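Local structure of sister chromatid cohesion protein (Chaetomium thermophilum, 5T8V) at residues Ile616-Met621 and Asp650-Gln655; Leu656-Ser661 and Glu687-Glu692; Gly674-Cys679 and Met710-Asp715. The protein probably helps load cohesin onto chromatin as the Scc2 loader, of which this chain is the C-terminal, HEAT-repeat part. One frame throughout, in Å; residues are numbered along the deposited sequence.

Contact 1: residues Ile616-Met621 and Asp650-Gln655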
loop_
_atom_site.group_PDB
_atom_site.type_symbol
_atom_site.label_atom_id
_atom_site.label_comp_id
_atom_site.label_asym_id
_atom_site.label_seq_id
_atom_site.Cartn_x
_atom_site.Cartn_y
_atom_site.Cartn_z
ATOM N N ILE A 616 -11.160 -4.467 -5.582
ATOM C CA ILE A 616 -10.532 -3.696 -6.651
ATOM C C ILE A 616 -9.569 -2.683 -6.057
ATOM O O ILE A 616 -8.456 -2.485 -6.561
ATOM C CB ILE A 616 -11.605 -3.018 -7.525
ATOM C CG1 ILE A 616 -12.237 -4.044 -8.468
ATOM C CG2 ILE A 616 -11.014 -1.850 -8.324
ATOM C CD1 ILE A 616 -13.464 -3.542 -9.200
ATOM N N LEU A 617 -9.975 -2.038 -4.964
ATOM C CA LEU A 617 -9.108 -1.059 -4.324
ATOM C C LEU A 617 -7.876 -1.734 -3.735
ATOM O O LEU A 617 -6.741 -1.314 -3.993
ATOM C CB LEU A 617 -9.890 -0.310 -3.247
ATOM C CG LEU A 617 -9.320 1.034 -2.802
ATOM C CD1 LEU A 617 -9.393 2.053 -3.934
ATOM C CD2 LEU A 617 -10.067 1.534 -1.575
ATOM N N LEU A 618 -8.081 -2.802 -2.961
ATOM C CA LEU A 618 -6.961 -3.470 -2.305
ATOM C C LEU A 618 -5.927 -3.933 -3.323
ATOM O O LEU A 618 -4.734 -3.632 -3.197
ATOM C CB LEU A 618 -7.474 -4.646 -1.473
ATOM C CG LEU A 618 -8.242 -4.254 -0.204
ATOM C CD1 LEU A 618 -9.094 -5.405 0.314
ATOM C CD2 LEU A 618 -7.282 -3.785 0.876
ATOM N N ASN A 619 -6.370 -4.653 -4.357
ATOM C CA ASN A 619 -5.441 -5.131 -5.374
ATOM C C ASN A 619 -4.753 -3.991 -6.110
ATOM O O ASN A 619 -3.691 -4.207 -6.704
ATOM C CB ASN A 619 -6.166 -6.029 -6.377
ATOM C CG ASN A 619 -6.616 -7.341 -5.766
ATOM O OD1 ASN A 619 -5.796 -8.194 -5.425
ATOM N ND2 ASN A 619 -7.927 -7.513 -5.629
ATOM N N SER A 620 -5.321 -2.785 -6.087
ATOM C CA SER A 620 -4.683 -1.651 -6.742
ATOM C C SER A 620 -3.609 -1.004 -5.877
ATOM O O SER A 620 -3.053 0.024 -6.276
ATOM C CB SER A 620 -5.728 -0.605 -7.139
ATOM O OG SER A 620 -6.204 0.100 -6.008
ATOM N N MET A 621 -3.310 -1.572 -4.704
ATOM C CA MET A 621 -2.169 -1.093 -3.930
ATOM C C MET A 621 -0.858 -1.453 -4.615
ATOM O O MET A 621 0.108 -0.684 -4.560
ATOM C CB MET A 621 -2.208 -1.676 -2.519
ATOM C CG MET A 621 -3.331 -1.132 -1.654
ATOM S SD MET A 621 -3.327 -1.820 0.013
ATOM C CE MET A 621 -3.557 -3.567 -0.316
ATOM N N ASP A 650 -12.516 -13.046 9.554
ATOM C CA ASP A 650 -11.831 -13.302 8.288
ATOM C C ASP A 650 -11.871 -12.021 7.459
ATOM O O ASP A 650 -12.654 -11.868 6.520
ATOM C CB ASP A 650 -12.477 -14.470 7.552
ATOM C CG ASP A 650 -12.431 -15.759 8.352
ATOM O OD1 ASP A 650 -11.589 -15.867 9.270
ATOM O OD2 ASP A 650 -13.234 -16.668 8.058
ATOM N N SER A 651 -11.002 -11.083 7.824
ATOM C CA SER A 651 -10.959 -9.770 7.192
ATOM C C SER A 651 -10.045 -9.814 5.975
ATOM O O SER A 651 -8.845 -10.083 6.104
ATOM C CB SER A 651 -10.473 -8.714 8.181
ATOM O OG SER A 651 -10.252 -7.480 7.525
ATOM N N VAL A 652 -10.610 -9.539 4.797
ATOM C CA VAL A 652 -9.803 -9.510 3.582
ATOM C C VAL A 652 -8.841 -8.330 3.606
ATOM O O VAL A 652 -7.760 -8.389 3.008
ATOM C CB VAL A 652 -10.707 -9.469 2.336
ATOM C CG1 VAL A 652 -11.637 -10.672 2.313
ATOM C CG2 VAL A 652 -11.508 -8.172 2.292
ATOM N N VAL A 653 -9.211 -7.242 4.284
ATOM C CA VAL A 653 -8.317 -6.091 4.391
ATOM C C VAL A 653 -7.009 -6.505 5.050
ATOM O O VAL A 653 -5.916 -6.214 4.545
ATOM C CB VAL A 653 -9.005 -4.953 5.165
ATOM C CG1 VAL A 653 -8.041 -3.800 5.408
ATOM C CG2 VAL A 653 -10.230 -4.465 4.406
ATOM N N VAL A 654 -7.101 -7.194 6.189
ATOM C CA VAL A 654 -5.904 -7.701 6.852
ATOM C C VAL A 654 -5.119 -8.596 5.901
ATOM O O VAL A 654 -3.920 -8.396 5.674
ATOM C CB VAL A 654 -6.288 -8.449 8.144
ATOM C CG1 VAL A 654 -5.047 -8.992 8.847
ATOM C CG2 VAL A 654 -7.072 -7.537 9.081
ATOM N N GLN A 655 -5.797 -9.587 5.318
ATOM C CA GLN A 655 -5.153 -10.541 4.422
ATOM C C GLN A 655 -4.321 -9.836 3.354
ATOM O O GLN A 655 -3.111 -10.068 3.229
ATOM C CB GLN A 655 -6.229 -11.425 3.785
ATOM C CG GLN A 655 -5.726 -12.446 2.779
ATOM C CD GLN A 655 -6.861 -13.234 2.148
ATOM O OE1 GLN A 655 -7.819 -13.615 2.824
ATOM N NE2 GLN A 655 -6.766 -13.472 0.845
#

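Contact 2: residues Leu656-Ser661 and Glu687-Glu692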
loop_
_atom_site.group_PDB
_atom_site.type_symbol
_atom_site.label_atom_id
_atom_site.label_comp_id
_atom_site.label_asym_id
_atom_site.label_seq_id
_atom_site.Cartn_x
_atom_site.Cartn_y
_atom_site.Cartn_z
ATOM N N LEU A 656 -4.958 -8.960 2.575
ATOM C CA LEU A 656 -4.288 -8.343 1.436
ATOM C C LEU A 656 -3.310 -7.249 1.842
ATOM O O LEU A 656 -2.409 -6.931 1.060
ATOM C CB LEU A 656 -5.326 -7.778 0.463
ATOM C CG LEU A 656 -6.334 -8.786 -0.104
ATOM C CD1 LEU A 656 -7.119 -8.172 -1.256
ATOM C CD2 LEU A 656 -5.657 -10.080 -0.557
ATOM N N ILE A 657 -3.463 -6.662 3.029
ATOM C CA ILE A 657 -2.417 -5.789 3.554
ATOM C C ILE A 657 -1.161 -6.600 3.847
ATOM O O ILE A 657 -0.046 -6.221 3.459
ATOM C CB ILE A 657 -2.919 -5.045 4.805
ATOM C CG1 ILE A 657 -3.887 -3.929 4.396
ATOM C CG2 ILE A 657 -1.746 -4.465 5.610
ATOM C CD1 ILE A 657 -4.608 -3.276 5.563
ATOM N N LEU A 658 -1.323 -7.730 4.538
ATOM C CA LEU A 658 -0.188 -8.607 4.804
ATOM C C LEU A 658 0.471 -9.047 3.504
ATOM O O LEU A 658 1.702 -9.021 3.380
ATOM C CB LEU A 658 -0.648 -9.817 5.619
ATOM C CG LEU A 658 -1.228 -9.489 6.998
ATOM C CD1 LEU A 658 -1.774 -10.743 7.663
ATOM C CD2 LEU A 658 -0.179 -8.828 7.879
ATOM N N ARG A 659 -0.332 -9.451 2.517
ATOM C CA ARG A 659 0.236 -9.794 1.218
ATOM C C ARG A 659 0.924 -8.595 0.576
ATOM O O ARG A 659 1.900 -8.762 -0.163
ATOM C CB ARG A 659 -0.856 -10.343 0.302
ATOM C CG ARG A 659 -1.000 -11.852 0.384
ATOM C CD ARG A 659 -2.330 -12.332 -0.169
ATOM N NE ARG A 659 -2.599 -11.814 -1.506
ATOM C CZ ARG A 659 -3.572 -12.256 -2.296
ATOM N NH1 ARG A 659 -3.745 -11.722 -3.499
ATOM N NH2 ARG A 659 -4.368 -13.238 -1.891
ATOM N N SER A 660 0.439 -7.381 0.852
ATOM C CA SER A 660 1.101 -6.185 0.341
ATOM C C SER A 660 2.481 -6.017 0.964
ATOM O O SER A 660 3.415 -5.555 0.299
ATOM C CB SER A 660 0.237 -4.951 0.609
ATOM O OG SER A 660 0.855 -3.772 0.125
ATOM N N SER A 661 2.632 -6.392 2.238
ATOM C CA SER A 661 3.923 -6.250 2.904
ATOM C C SER A 661 5.017 -7.103 2.272
ATOM O O SER A 661 6.195 -6.881 2.570
ATOM C CB SER A 661 3.796 -6.609 4.385
ATOM O OG SER A 661 3.641 -8.005 4.560
ATOM N N GLU A 687 -2.464 -6.740 16.779
ATOM C CA GLU A 687 -1.054 -6.466 17.022
ATOM C C GLU A 687 -0.225 -7.740 17.124
ATOM O O GLU A 687 0.710 -7.948 16.347
ATOM C CB GLU A 687 -0.915 -5.629 18.297
ATOM C CG GLU A 687 0.493 -5.157 18.578
ATOM C CD GLU A 687 0.526 -3.976 19.528
ATOM O OE1 GLU A 687 0.113 -2.868 19.123
ATOM O OE2 GLU A 687 0.956 -4.160 20.686
ATOM N N GLU A 688 -0.572 -8.621 18.066
ATOM C CA GLU A 688 0.259 -9.794 18.313
ATOM C C GLU A 688 0.496 -10.598 17.041
ATOM O O GLU A 688 1.608 -11.082 16.805
ATOM C CB GLU A 688 -0.374 -10.677 19.389
ATOM C CG GLU A 688 0.404 -11.961 19.643
ATOM C CD GLU A 688 0.077 -12.598 20.979
ATOM O OE1 GLU A 688 -1.006 -12.307 21.533
ATOM O OE2 GLU A 688 0.908 -13.388 21.477
ATOM N N LYS A 689 -0.530 -10.750 16.204
ATOM C CA LYS A 689 -0.385 -11.584 15.018
ATOM C C LYS A 689 0.229 -10.840 13.840
ATOM O O LYS A 689 0.580 -11.482 12.844
ATOM C CB LYS A 689 -1.743 -12.171 14.613
ATOM C CG LYS A 689 -2.541 -11.345 13.608
ATOM C CD LYS A 689 -3.886 -11.995 13.314
ATOM C CE LYS A 689 -4.396 -11.630 11.923
ATOM N NZ LYS A 689 -3.539 -12.194 10.833
ATOM N N MET A 690 0.375 -9.519 13.923
ATOM C CA MET A 690 0.943 -8.743 12.828
ATOM C C MET A 690 2.407 -8.385 13.038
ATOM O O MET A 690 3.128 -8.184 12.053
ATOM C CB MET A 690 0.132 -7.459 12.616
ATOM C CG MET A 690 -1.322 -7.720 12.235
ATOM S SD MET A 690 -2.183 -6.270 11.590
ATOM C CE MET A 690 -1.612 -6.266 9.898
ATOM N N THR A 691 2.874 -8.311 14.287
ATOM C CA THR A 691 4.286 -8.022 14.523
ATOM C C THR A 691 5.180 -9.052 13.848
ATOM O O THR A 691 6.287 -8.722 13.408
ATOM C CB THR A 691 4.597 -7.984 16.022
ATOM O OG1 THR A 691 4.449 -9.297 16.576
ATOM C CG2 THR A 691 3.679 -7.034 16.741
ATOM N N GLU A 692 4.725 -10.304 13.768
ATOM C CA GLU A 692 5.506 -11.329 13.086
ATOM C C GLU A 692 5.823 -10.907 11.657
ATOM O O GLU A 692 6.929 -11.146 11.160
ATOM C CB GLU A 692 4.752 -12.657 13.096
ATOM C CG GLU A 692 5.617 -13.862 12.754
ATOM C CD GLU A 692 4.798 -15.092 12.411
ATOM O OE1 GLU A 692 4.873 -15.551 11.252
ATOM O OE2 GLU A 692 4.072 -15.594 13.296
#

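Contact 3: residues Gly674-Cys679 and Met710-Asp715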
loop_
_atom_site.group_PDB
_atom_site.type_symbol
_atom_site.label_atom_id
_atom_site.label_comp_id
_atom_site.label_asym_id
_atom_site.label_seq_id
_atom_site.Cartn_x
_atom_site.Cartn_y
_atom_site.Cartn_z
ATOM N N GLY A 674 2.772 1.048 6.750
ATOM C CA GLY A 674 1.841 2.059 7.222
ATOM C C GLY A 674 0.450 1.498 7.439
ATOM O O GLY A 674 -0.180 1.739 8.475
ATOM N N LEU A 675 -0.047 0.729 6.467
ATOM C CA LEU A 675 -1.362 0.115 6.630
ATOM C C LEU A 675 -1.393 -0.812 7.838
ATOM O O LEU A 675 -2.347 -0.787 8.624
ATOM C CB LEU A 675 -1.754 -0.644 5.364
ATOM C CG LEU A 675 -1.881 0.180 4.081
ATOM C CD1 LEU A 675 -2.511 -0.676 2.994
ATOM C CD2 LEU A 675 -2.688 1.460 4.297
ATOM N N ILE A 676 -0.360 -1.645 7.999
ATOM C CA ILE A 676 -0.271 -2.497 9.183
ATOM C C ILE A 676 -0.396 -1.654 10.446
ATOM O O ILE A 676 -1.114 -2.014 11.388
ATOM C CB ILE A 676 1.046 -3.298 9.163
ATOM C CG1 ILE A 676 0.996 -4.355 8.054
ATOM C CG2 ILE A 676 1.312 -3.953 10.522
ATOM C CD1 ILE A 676 2.298 -5.098 7.842
ATOM N N SER A 677 0.294 -0.514 10.481
ATOM C CA SER A 677 0.239 0.346 11.656
ATOM C C SER A 677 -1.176 0.850 11.902
ATOM O O SER A 677 -1.643 0.874 13.046
ATOM C CB SER A 677 1.205 1.518 11.496
ATOM O OG SER A 677 1.239 2.309 12.671
ATOM N N LYS A 678 -1.880 1.259 10.842
ATOM C CA LYS A 678 -3.247 1.735 11.024
ATOM C C LYS A 678 -4.152 0.624 11.545
ATOM O O LYS A 678 -4.957 0.843 12.461
ATOM C CB LYS A 678 -3.788 2.300 9.710
ATOM C CG LYS A 678 -5.111 3.048 9.846
ATOM C CD LYS A 678 -4.988 4.229 10.796
ATOM C CE LYS A 678 -5.660 5.469 10.237
ATOM N NZ LYS A 678 -5.509 6.640 11.146
ATOM N N CYS A 679 -4.034 -0.578 10.976
ATOM C CA CYS A 679 -4.789 -1.716 11.487
ATOM C C CYS A 679 -4.540 -1.904 12.977
ATOM O O CYS A 679 -5.483 -1.967 13.775
ATOM C CB CYS A 679 -4.410 -2.983 10.717
ATOM S SG CYS A 679 -4.862 -2.960 8.967
ATOM N N MET A 710 11.418 -1.509 11.635
ATOM C CA MET A 710 11.981 -1.593 12.977
ATOM C C MET A 710 11.636 -0.387 13.839
ATOM O O MET A 710 11.646 -0.502 15.070
ATOM C CB MET A 710 13.498 -1.784 12.909
ATOM C CG MET A 710 14.266 -0.713 12.167
ATOM S SD MET A 710 16.027 -1.106 12.064
ATOM C CE MET A 710 16.011 -2.596 11.068
ATOM N N LYS A 711 11.316 0.760 13.237
ATOM C CA LYS A 711 10.744 1.854 14.016
ATOM C C LYS A 711 9.346 1.484 14.504
ATOM O O LYS A 711 9.025 1.629 15.694
ATOM C CB LYS A 711 10.709 3.133 13.178
ATOM C CG LYS A 711 10.620 4.417 13.992
ATOM C CD LYS A 711 11.942 4.740 14.676
ATOM C CE LYS A 711 11.867 6.049 15.450
ATOM N NZ LYS A 711 13.154 6.382 16.127
ATOM N N LEU A 712 8.502 0.993 13.594
ATOM C CA LEU A 712 7.202 0.466 13.996
ATOM C C LEU A 712 7.356 -0.607 15.066
ATOM O O LEU A 712 6.622 -0.619 16.061
ATOM C CB LEU A 712 6.471 -0.094 12.775
ATOM C CG LEU A 712 5.155 -0.835 13.028
ATOM C CD1 LEU A 712 4.118 0.090 13.641
ATOM C CD2 LEU A 712 4.635 -1.443 11.735
ATOM N N ALA A 713 8.316 -1.517 14.879
ATOM C CA ALA A 713 8.549 -2.564 15.867
ATOM C C ALA A 713 8.991 -1.983 17.201
ATOM O O ALA A 713 8.734 -2.581 18.251
ATOM C CB ALA A 713 9.590 -3.553 15.347
ATOM N N LYS A 714 9.667 -0.833 17.184
ATOM C CA LYS A 714 9.996 -0.148 18.430
ATOM C C LYS A 714 8.732 0.336 19.128
ATOM O O LYS A 714 8.504 0.038 20.311
ATOM C CB LYS A 714 10.943 1.019 18.147
ATOM C CG LYS A 714 11.079 2.040 19.274
ATOM C CD LYS A 714 11.842 3.263 18.798
ATOM C CE LYS A 714 11.675 4.426 19.758
ATOM N NZ LYS A 714 12.325 5.663 19.244
ATOM N N ASP A 715 7.892 1.086 18.408
ATOM C CA ASP A 715 6.633 1.538 18.992
ATOM C C ASP A 715 5.854 0.370 19.587
ATOM O O ASP A 715 5.340 0.458 20.710
ATOM C CB ASP A 715 5.795 2.263 17.937
ATOM C CG ASP A 715 6.436 3.561 17.474
ATOM O OD1 ASP A 715 7.115 4.217 18.294
ATOM O OD2 ASP A 715 6.260 3.924 16.291
#

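Contact 1: residues Ile616-Met621 and Asp650-Gln655
Leu618 carries its side of this contact alone, and its methyl CD1 meets the first turn of the opposing helix. Two neighbouring valines receive it. CD1 lies 4.2 Å from Val652 CG2, and it rests 4.2 Å from the backbone CA of Val653, whose CG2 is nearly as close at 4.3 Å. The first bond of the leucine aims at the partner, and with CG anti to the carbonyl carbon (chi1 -71°) the branched end carries CD1 to the valines. On Val652 the touching branch, CG2, lies between the backbone N and the carbonyl carbon, with CG1 anti to the latter; the side chains of Leu618 and Val652 meet at about a right angle. A leucine suits the place because it brings a branched apolar end across the 7.3 Å between Leu618 CA and Val653 CA, while the valines, branched at CB, offer methyls close to their own helix. This is helix packing within the alpha-solenoid of HEAT repeats: helix 610-619 lies against helix 652-660, and helix 628-642, between them in the chain, takes Leu617 and Met621 on its surface. Leu618 also touches Leu656, one turn further along the partner helix. Just before the valines, Ser651 is the N-cap: its OG accepts a weak but nearly straight bond from Val654 N (3.4 Å, 173°) and is also hydrogen-bonded to Ile646 O, so the small hydroxyl ties the opening turn to the preceding loop.

Contact 2: residues Leu656-Ser661 and Glu687-Glu692
Met690 N, in the residue that meets Leu658 across this contact, shares an acceptor with Thr691 N: both donate to Glu687 O, at 2.9 Å for Met690 N and 3.0 Å for Thr691 N. The carbonyl is thus gripped twice, by the third and the fourth residue after it, in the turn that carries the methionine. From here the Met690 side chain leaves with CG anti to its carbonyl carbon (chi1 -62°) and bends at chi3 (81°), which turns the methyl CE to within 3.6 Å of Leu658 CD2. The flexible, unbranched thioether suits this task, since the first bond of the side chain does not itself aim at the partner. Leu658 does aim there, and it forks between two residues. Its other methyl, CD1, lies 3.9 Å from NZ of Lys689, whose chain bends at chi4 and crosses the leucine at about a right angle; a long lysine suits this exposed rim, its end passing beside the methyl without a polar bond to it. In the HEAT-repeat solenoid this joins helix 652-660 to helix 685-696, with helix 666-682 between them in the chain; Leu658 also packs on Thr693. Away from the interface, Arg659 lays a face of its guanidinium over Leu656 CD2, which lies 3.5 Å above the plane. Glu687 forms a salt bridge with Arg719 and a hydrogen bond with Asn720, joining its helix to the end of the next.

Contact 3: residues Gly674-Cys679 and Met710-Asp715
Two helical segments advance in broadly the same direction here and come closest at Ser677 CA and Leu712 CA, 7.3 Å apart. Leu712 fills the gap. Its CG stands opposite the backbone N about the first torsion (chi1 173°), which places its two methyls against different residues of the other helix. CD1 comes up to the serine, 3.8 Å from Ser677 OG and 3.9 Å from Ser677 CB; CD2 lies 4.3 Å from Ile676 CG2. A serine suits the spot because a side chain of two atoms lets the leucine methyl come near the backbone, while its hydroxyl fits a partly exposed border. Ile676 is branched at CB and divides its work: CG2 faces Leu712, whereas the arm that begins at CG1 belongs to the side where Ile657 and Met690 pack. The pair joins helix 666-682 to helix 703-719, in the HEAT-repeat solenoid and within the PDS5-like family region. Helix 685-696, which comes between them in the chain, packs against both through Val694, touched by Ile676 and Leu712 alike. On the other flank of helix 666-682, Leu675 and Cys679 are buried against helices 628-642 and 652-660. Lys714, which takes no part in the packing, forms a salt bridge with Glu754, tying helix 703-719 to helix 742-755.

How the contacts relate
The centres of the three contacts lie about 10 to 13 Å from the centre of the chain. Contact 1 closes before contact 2 opens, their centres about 12 Å apart, and both use helix 652-660. Contacts 2 and 3, with centres about 10 Å apart, alternate along the sequence, so that the four successive helices 652-660, 666-682, 685-696 and 703-719 serve contacts 2 and 3 in turn. Ile657 and Met690 of contact 2 pack on Ile676, so the two contacts share apolar packing. Contacts 1 and 3 are farther apart, about 18 Å between centres, yet Met621 reaches Leu675. Each contact joins helices separated by one other in the chain, the stacking that extends this alpha-solenoid.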